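PDB 3A72: Exo-arabinanase from Penicillium chrysogenum, which is an exo-acting glycoside hydrolase that attacks alpha-1,5-linked L-arabinan and probably releases arabinobiose from the chain ends. Local coordinates for residues V271-G276 with M349-V354; T281-S286 with L292-A297. All blocks are in the same frame, centred on the assembly; numbering follows the deposited sequence.

Contact 1. Residues V271-G276 with M349-V354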
ATOM      1  N   VAL A 271       1.192  -8.804  -5.052  1.00  4.34           N
ATOM      2  CA  VAL A 271       1.023  -8.592  -6.485  1.00  4.24           C
ATOM      3  C   VAL A 271       0.893  -9.975  -7.159  1.00  4.26           C
ATOM      4  O   VAL A 271       1.159 -10.992  -6.538  1.00  4.63           O
ATOM      5  CB  VAL A 271       2.198  -7.790  -7.097  1.00  4.47           C
ATOM      6  CG1 VAL A 271       2.207  -6.392  -6.547  1.00  5.22           C
ATOM      7  CG2 VAL A 271       3.526  -8.503  -6.904  1.00  5.02           C
ATOM      8  N   TRP A 272       0.524  -9.946  -8.418  1.00  4.74           N
ATOM      9  CA  TRP A 272       0.412 -11.150  -9.233  1.00  4.70           C
ATOM     10  C   TRP A 272       1.048 -10.896 -10.604  1.00  4.54           C
ATOM     11  O   TRP A 272       0.834  -9.867 -11.197  1.00  5.54           O
ATOM     12  CB  TRP A 272      -1.061 -11.597  -9.356  1.00  5.43           C
ATOM     13  CG  TRP A 272      -1.208 -12.787 -10.273  1.00  5.41           C
ATOM     14  CD1 TRP A 272      -1.129 -14.081  -9.952  1.00  5.77           C
ATOM     15  CD2 TRP A 272      -1.450 -12.749 -11.687  1.00  5.46           C
ATOM     16  NE1 TRP A 272      -1.297 -14.890 -11.051  1.00  6.17           N
ATOM     17  CE2 TRP A 272      -1.500 -14.078 -12.145  1.00  6.03           C
ATOM     18  CE3 TRP A 272      -1.636 -11.714 -12.608  1.00  6.41           C
ATOM     19  CZ2 TRP A 272      -1.718 -14.421 -13.466  1.00  6.44           C
ATOM     20  CZ3 TRP A 272      -1.853 -12.033 -13.942  1.00  7.15           C
ATOM     21  CH2 TRP A 272      -1.899 -13.359 -14.340  1.00  7.12           C
ATOM     22  N   THR A 273       1.802 -11.919 -11.069  1.00  5.14           N
ATOM     23  CA  THR A 273       2.356 -11.904 -12.435  1.00  5.35           C
ATOM     24  C   THR A 273       1.845 -13.125 -13.192  1.00  5.15           C
ATOM     25  O   THR A 273       1.730 -14.195 -12.612  1.00  5.51           O
ATOM     26  CB  THR A 273       3.890 -11.945 -12.409  1.00  5.39           C
ATOM     27  OG1 THR A 273       4.346 -12.042 -13.771  1.00  6.85           O
ATOM     28  CG2 THR A 273       4.447 -13.087 -11.611  1.00  6.13           C
ATOM     29  N   PRO A 274       1.672 -13.009 -14.523  1.00  5.96           N
ATOM     30  CA  PRO A 274       1.480 -14.217 -15.310  1.00  6.23           C
ATOM     31  C   PRO A 274       2.645 -15.172 -15.336  1.00  6.28           C
ATOM     32  O   PRO A 274       2.463 -16.333 -15.702  1.00  7.14           O
ATOM     33  CB  PRO A 274       1.259 -13.631 -16.762  1.00  8.80           C
ATOM     34  CG  PRO A 274       0.902 -12.196 -16.557  1.00  8.76           C
ATOM     35  CD  PRO A 274       1.589 -11.765 -15.333  1.00  6.86           C
ATOM     36  N   TYR A 275       3.857 -14.683 -15.042  1.00  6.11           N
ATOM     37  CA  TYR A 275       5.031 -15.546 -15.086  1.00  6.53           C
ATOM     38  C   TYR A 275       4.976 -16.605 -13.991  1.00  6.37           C
ATOM     39  O   TYR A 275       4.381 -16.414 -12.927  1.00  7.11           O
ATOM     40  CB  TYR A 275       6.329 -14.688 -14.942  1.00  6.75           C
ATOM     41  CG  TYR A 275       6.803 -14.163 -16.265  1.00  6.76           C
ATOM     42  CD1 TYR A 275       6.049 -13.191 -16.936  1.00  7.86           C
ATOM     43  CD2 TYR A 275       7.908 -14.626 -16.887  1.00  9.35           C
ATOM     44  CE1 TYR A 275       6.399 -12.711 -18.148  1.00  9.43           C
ATOM     45  CE2 TYR A 275       8.331 -14.145 -18.166  1.00 10.44           C
ATOM     46  CZ  TYR A 275       7.528 -13.159 -18.750  1.00  9.50           C
ATOM     47  OH  TYR A 275       7.986 -12.707 -20.007  1.00 13.29           O
ATOM     48  N   GLY A 276       5.687 -17.699 -14.294  1.00  8.24           N
ATOM     49  CA  GLY A 276       5.953 -18.742 -13.349  1.00  8.49           C
ATOM     50  C   GLY A 276       5.191 -20.008 -13.423  1.00  9.32           C
ATOM     51  O   GLY A 276       5.548 -20.989 -12.756  1.00 12.60           O
ATOM     52  N   MET A 349      13.708  -7.173 -10.331  1.00  5.38           N
ATOM     53  CA  MET A 349      14.030  -8.557 -10.490  1.00  5.36           C
ATOM     54  C   MET A 349      13.432  -9.109 -11.748  1.00  5.07           C
ATOM     55  O   MET A 349      12.325  -8.781 -12.144  1.00  6.15           O
ATOM     56  CB  MET A 349      13.476  -9.367  -9.258  1.00  5.46           C
ATOM     57  CG  MET A 349      13.967  -8.837  -7.922  1.00  6.30           C
ATOM     58  SD  MET A 349      13.222  -9.673  -6.529  1.00  6.91           S
ATOM     59  CE  MET A 349      14.039 -11.260  -6.585  1.00  9.17           C
ATOM     60  N   ASP A 350      14.191 -10.025 -12.403  1.00  5.76           N
ATOM     61  CA  ASP A 350      13.766 -10.690 -13.639  1.00  6.07           C
ATOM     62  C   ASP A 350      13.049 -11.961 -13.277  1.00  6.16           C
ATOM     63  O   ASP A 350      13.688 -12.961 -12.920  1.00  7.51           O
ATOM     64  CB  ASP A 350      14.965 -10.952 -14.538  1.00  7.54           C
ATOM     65  CG  ASP A 350      14.576 -11.575 -15.860  1.00  9.23           C
ATOM     66  OD1 ASP A 350      13.388 -11.880 -16.082  1.00  7.95           O
ATOM     67  OD2 ASP A 350      15.501 -11.695 -16.748  1.00 12.79           O
ATOM     68  N   LEU A 351      11.721 -11.943 -13.331  1.00  6.31           N
ATOM     69  CA  LEU A 351      10.883 -13.081 -12.939  1.00  6.83           C
ATOM     70  C   LEU A 351      11.059 -14.270 -13.872  1.00  7.54           C
ATOM     71  O   LEU A 351      10.742 -15.415 -13.457  1.00  9.19           O
ATOM     72  CB  LEU A 351       9.425 -12.670 -12.821  1.00  6.32           C
ATOM     73  CG  LEU A 351       9.176 -11.544 -11.780  1.00  6.59           C
ATOM     74  CD1 LEU A 351       7.700 -11.099 -11.868  1.00  8.00           C
ATOM     75  CD2 LEU A 351       9.594 -11.950 -10.402  1.00  7.93           C
ATOM     76  N   LYS A 352      11.556 -14.056 -15.082  1.00  7.50           N
ATOM     77  CA  LYS A 352      11.887 -15.179 -15.969  1.00  8.83           C
ATOM     78  C   LYS A 352      12.946 -16.058 -15.298  1.00  9.24           C
ATOM     79  O   LYS A 352      12.927 -17.305 -15.491  1.00 11.61           O
ATOM     80  CB  LYS A 352      12.329 -14.695 -17.341  1.00 10.94           C
ATOM     81  CG  LYS A 352      12.494 -15.823 -18.376  1.00 14.78           C
ATOM     82  CD  LYS A 352      12.791 -15.213 -19.759  1.00 19.42           C
ATOM     83  CE  LYS A 352      13.124 -16.227 -20.858  1.00 35.13           C
ATOM     84  NZ  LYS A 352      12.813 -15.674 -22.230  1.00 49.03           N
ATOM     85  N   GLU A 353      13.859 -15.462 -14.551  1.00  7.99           N
ATOM     86  CA  GLU A 353      14.928 -16.195 -13.895  1.00  8.83           C
ATOM     87  C   GLU A 353      14.606 -16.555 -12.461  1.00  8.34           C
ATOM     88  O   GLU A 353      14.937 -17.675 -12.050  1.00  9.99           O
ATOM     89  CB  GLU A 353      16.239 -15.403 -13.947  1.00  9.21           C
ATOM     90  CG  GLU A 353      17.388 -16.110 -13.277  1.00  9.42           C
ATOM     91  CD  GLU A 353      17.815 -17.417 -13.874  1.00  9.62           C
ATOM     92  OE1 GLU A 353      17.330 -17.780 -14.964  1.00 11.52           O
ATOM     93  OE2 GLU A 353      18.634 -18.119 -13.236  1.00 10.34           O
ATOM     94  N   VAL A 354      13.988 -15.652 -11.679  1.00  7.97           N
ATOM     95  CA  VAL A 354      13.949 -15.871 -10.213  1.00  8.16           C
ATOM     96  C   VAL A 354      12.752 -16.701  -9.765  1.00  8.38           C
ATOM     97  O   VAL A 354      12.764 -17.193  -8.615  1.00 10.75           O
ATOM     98  CB  VAL A 354      14.008 -14.534  -9.419  1.00  8.68           C
ATOM     99  CG1 VAL A 354      15.259 -13.773  -9.789  1.00 11.02           C
ATOM    100  CG2 VAL A 354      12.827 -13.682  -9.623  1.00  9.40           C
TER
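L351, just past strand 344-350 in one blade of a six-bladed beta-propeller, touches T273 and Y275, at and beyond a strand end of the adjoining blade. No hydrogen bond joins the two segments; the contact is small and rests on packing. L351 CB starts 4.3 Å from Y275 CB. With CG anti to the carbonyl carbon (chi1 -59°), the chain is carried toward T273. The CD1 branch meets T273 almost end to end, with CD1 at 3.8 Å from T273 CG2 and 3.9 Å from T273 CB. Both branches also approach I283 CD1, and the side chain packs on L329 as well.

The Y275 ring lies obliquely against the start of helix 351-354. Y275 CE2 is 4.1 Å from K352 CB, and the extended K352 chain then leads off. The tyrosine hydroxyl is tied to the backbone of D324.

An ST turn shapes one side and a helix N-cap the other. T273 OG1 accepts from Y275 N at 3.0 Å, the ST turn, with a fairly straight bond (163°), and the same hydroxyl bonds to G326 O. D350 is the N-cap of the short helix and also forms a salt bridge with R327. D350 O accepts from both E353 N and V354 N. The capping bond from K352 N to D350 OD1 is 3.0 Å long and comes in 42° out of the carboxylate plane.

Contact 2. Residues T281-S286 with L292-A297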
ATOM      1  N   THR A 281       1.968 -16.287 -10.636  1.00  5.19           N
ATOM      2  CA  THR A 281       2.580 -16.284  -9.325  1.00  4.74           C
ATOM      3  C   THR A 281       2.087 -15.081  -8.532  1.00  4.63           C
ATOM      4  O   THR A 281       2.223 -13.955  -8.990  1.00  5.14           O
ATOM      5  CB  THR A 281       4.114 -16.262  -9.439  1.00  5.31           C
ATOM      6  OG1 THR A 281       4.558 -17.328 -10.310  1.00  5.98           O
ATOM      7  CG2 THR A 281       4.778 -16.494  -8.110  1.00  5.67           C
ATOM      8  N   ILE A 282       1.613 -15.345  -7.328  1.00  4.60           N
ATOM      9  CA  ILE A 282       1.380 -14.286  -6.336  1.00  4.26           C
ATOM     10  C   ILE A 282       2.695 -14.070  -5.616  1.00  4.27           C
ATOM     11  O   ILE A 282       3.358 -15.047  -5.217  1.00  4.77           O
ATOM     12  CB  ILE A 282       0.261 -14.641  -5.333  1.00  4.35           C
ATOM     13  CG1 ILE A 282      -1.016 -15.109  -6.003  1.00  4.72           C
ATOM     14  CG2 ILE A 282      -0.005 -13.442  -4.406  1.00  5.07           C
ATOM     15  CD1 ILE A 282      -2.029 -15.691  -5.039  1.00  6.27           C
ATOM     16  N   ILE A 283       3.081 -12.814  -5.423  1.00  4.31           N
ATOM     17  CA  ILE A 283       4.343 -12.448  -4.759  1.00  4.10           C
ATOM     18  C   ILE A 283       3.985 -11.536  -3.604  1.00  4.01           C
ATOM     19  O   ILE A 283       3.260 -10.534  -3.792  1.00  4.73           O
ATOM     20  CB  ILE A 283       5.301 -11.805  -5.740  1.00  4.52           C
ATOM     21  CG1 ILE A 283       5.490 -12.655  -6.987  1.00  5.16           C
ATOM     22  CG2 ILE A 283       6.652 -11.524  -5.027  1.00  5.63           C
ATOM     23  CD1 ILE A 283       6.355 -11.986  -8.038  1.00  7.26           C
ATOM     24  N   VAL A 284       4.457 -11.875  -2.408  1.00  4.19           N
ATOM     25  CA  VAL A 284       4.173 -11.166  -1.187  1.00  4.27           C
ATOM     26  C   VAL A 284       5.465 -10.739  -0.502  1.00  4.18           C
ATOM     27  O   VAL A 284       6.466 -11.495  -0.436  1.00  4.94           O
ATOM     28  CB  VAL A 284       3.323 -12.046  -0.234  1.00  4.66           C
ATOM     29  CG1 VAL A 284       3.329 -11.547   1.232  1.00  5.85           C
ATOM     30  CG2 VAL A 284       1.905 -12.123  -0.754  1.00  5.11           C
ATOM     31  N   SER A 285       5.447  -9.516   0.030  1.00  4.26           N
ATOM     32  CA  SER A 285       6.460  -8.997   0.930  1.00  4.31           C
ATOM     33  C   SER A 285       5.819  -8.746   2.297  1.00  4.29           C
ATOM     34  O   SER A 285       4.624  -8.445   2.400  1.00  4.64           O
ATOM     35  CB  SER A 285       7.009  -7.676   0.375  1.00  4.65           C
ATOM     36  OG  SER A 285       7.985  -7.091   1.201  1.00  4.93           O
ATOM     37  N   SER A 286       6.632  -8.834   3.339  1.00  4.51           N
ATOM     38  CA  SER A 286       6.308  -8.389   4.665  1.00  4.59           C
ATOM     39  C   SER A 286       7.215  -7.192   5.015  1.00  4.57           C
ATOM     40  O   SER A 286       8.130  -6.866   4.288  1.00  5.19           O
ATOM     41  CB  SER A 286       6.509  -9.460   5.732  1.00  5.30           C
ATOM     42  OG  SER A 286       7.914  -9.577   5.976  1.00  5.62           O
ATOM     43  N   LEU A 292      11.298 -12.669  -0.284  1.00  4.94           N
ATOM     44  CA  LEU A 292       9.941 -12.619  -0.819  1.00  5.07           C
ATOM     45  C   LEU A 292       9.293 -13.971  -0.674  1.00  4.39           C
ATOM     46  O   LEU A 292       9.972 -15.005  -0.517  1.00  5.34           O
ATOM     47  CB  LEU A 292       9.920 -12.181  -2.289  1.00  5.01           C
ATOM     48  CG  LEU A 292      10.359 -10.721  -2.527  1.00  5.33           C
ATOM     49  CD1 LEU A 292      10.644 -10.539  -4.022  1.00  7.69           C
ATOM     50  CD2 LEU A 292       9.322  -9.727  -2.075  1.00  6.85           C
ATOM     51  N   PHE A 293       7.960 -14.012  -0.763  1.00  4.59           N
ATOM     52  CA  PHE A 293       7.165 -15.216  -0.604  1.00  4.44           C
ATOM     53  C   PHE A 293       6.300 -15.378  -1.839  1.00  4.31           C
ATOM     54  O   PHE A 293       5.564 -14.456  -2.177  1.00  4.99           O
ATOM     55  CB  PHE A 293       6.333 -15.139   0.690  1.00  4.70           C
ATOM     56  CG  PHE A 293       7.196 -14.805   1.871  1.00  4.63           C
ATOM     57  CD1 PHE A 293       7.945 -15.824   2.491  1.00  5.08           C
ATOM     58  CD2 PHE A 293       7.336 -13.514   2.313  1.00  5.51           C
ATOM     59  CE1 PHE A 293       8.835 -15.490   3.497  1.00  6.12           C
ATOM     60  CE2 PHE A 293       8.219 -13.210   3.318  1.00  6.39           C
ATOM     61  CZ  PHE A 293       8.947 -14.196   3.929  1.00  6.57           C
ATOM     62  N   ILE A 294       6.395 -16.527  -2.504  1.00  4.43           N
ATOM     63  CA  ILE A 294       5.665 -16.711  -3.732  1.00  4.36           C
ATOM     64  C   ILE A 294       4.718 -17.888  -3.659  1.00  4.27           C
ATOM     65  O   ILE A 294       4.903 -18.853  -2.902  1.00  4.95           O
ATOM     66  CB  ILE A 294       6.628 -16.817  -4.944  1.00  4.97           C
ATOM     67  CG1 ILE A 294       7.447 -18.139  -4.970  1.00  5.90           C
ATOM     68  CG2 ILE A 294       7.530 -15.601  -4.987  1.00  5.67           C
ATOM     69  CD1 ILE A 294       8.227 -18.338  -6.252  1.00  9.71           C
ATOM     70  N   ASN A 295       3.705 -17.856  -4.545  1.00  4.68           N
ATOM     71  CA  ASN A 295       2.705 -18.930  -4.580  1.00  4.92           C
ATOM     72  C   ASN A 295       2.197 -19.072  -6.009  1.00  4.77           C
ATOM     73  O   ASN A 295       1.621 -18.101  -6.586  1.00  5.15           O
ATOM     74  CB  ASN A 295       1.571 -18.630  -3.620  1.00  5.38           C
ATOM     75  CG  ASN A 295       0.677 -19.810  -3.423  1.00  4.57           C
ATOM     76  OD1 ASN A 295       0.021 -20.258  -4.381  1.00  5.32           O
ATOM     77  ND2 ASN A 295       0.568 -20.310  -2.218  1.00  5.87           N
ATOM     78  N   LYS A 296       2.403 -20.248  -6.601  1.00  5.02           N
ATOM     79  CA  LYS A 296       2.065 -20.546  -8.005  1.00  5.33           C
ATOM     80  C   LYS A 296       0.743 -21.291  -8.101  1.00  5.02           C
ATOM     81  O   LYS A 296       0.425 -21.824  -9.178  1.00  6.18           O
ATOM     82  CB  LYS A 296       3.197 -21.352  -8.630  1.00  5.71           C
ATOM     83  CG  LYS A 296       4.477 -20.547  -8.734  1.00  6.67           C
ATOM     84  CD  LYS A 296       5.547 -21.311  -9.505  1.00  8.12           C
ATOM     85  CE  LYS A 296       6.810 -20.497  -9.707  1.00 10.25           C
ATOM     86  NZ  LYS A 296       7.679 -21.240 -10.716  1.00 13.91           N
ATOM     87  N   ALA A 297      -0.005 -21.350  -7.013  1.00  5.10           N
ATOM     88  CA  ALA A 297      -1.262 -22.084  -6.932  1.00  5.08           C
ATOM     89  C   ALA A 297      -2.375 -21.223  -6.363  1.00  4.89           C
ATOM     90  O   ALA A 297      -3.251 -21.705  -5.624  1.00  5.31           O
ATOM     91  CB  ALA A 297      -1.074 -23.358  -6.142  1.00  5.77           C
TER
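I282 and V284 pair through their backbones with N295 and F293 in an antiparallel beta hairpin. I282 N gives to N295 O at 2.9 Å, and N295 N returns a bond to I282 O with the donor in the carbonyl plane. The V284 and F293 pair does the same, with V284 N to F293 O at 2.8 Å. Between them I283 and I294 form a non-hydrogen-bonded pair. There the backbone adds CA-H...O contacts, such as I294 CA to I282 O at 3.2 Å.

On the face of I283 and I294 the two side chains lie alongside each other, with I283 CG1 4.1 Å from I294 CG2. L292 folds over V284 O, and its CD2 touches S285 CB at 3.9 Å. The T281 and I294 side chains meet at a slant, with T281 CG2 3.7 Å from I294 CB. T281 and K296 extend in the same direction, with T281 OG1, whose polar partner is Y275, 3.6 Å from K296 CG.

Further bonds lie at both ends of the hairpin. N295 OD1 accepts from A297 N at 2.8 Å, an Asx turn, and also from G299 N, while N295 ND2 bonds to E300 O. S285 OG bonds to R316.

The hairpin forms the middle of a four-strand propeller blade. Strand 269-273 flanks it on one edge and strand 304-306 on the other. I283, S285 and L292 pack on L318 of strand 317-320; I282, V284 and N295 pack on W303.

Contact 2 is the middle of one propeller blade, and contact 1 joins that blade to the adjoining one. Their centres are 10 Å apart. Strands 269-273 and 281-285 are sheet neighbours, bonded through V271 O and I283 N at 2.9 Å. Beyond the strand end, Y275 O meets T281 OG1 at 2.8 Å, probably as a hydrogen bond. G276 O binds the amino group of K296, which also bonds to L355 O at the C-terminus. L351 CD2 lies 4.0 Å from I283 CD1. The bound arabinobiose lies toward the S286 end of the hairpin, and contact 1 sits at the other end.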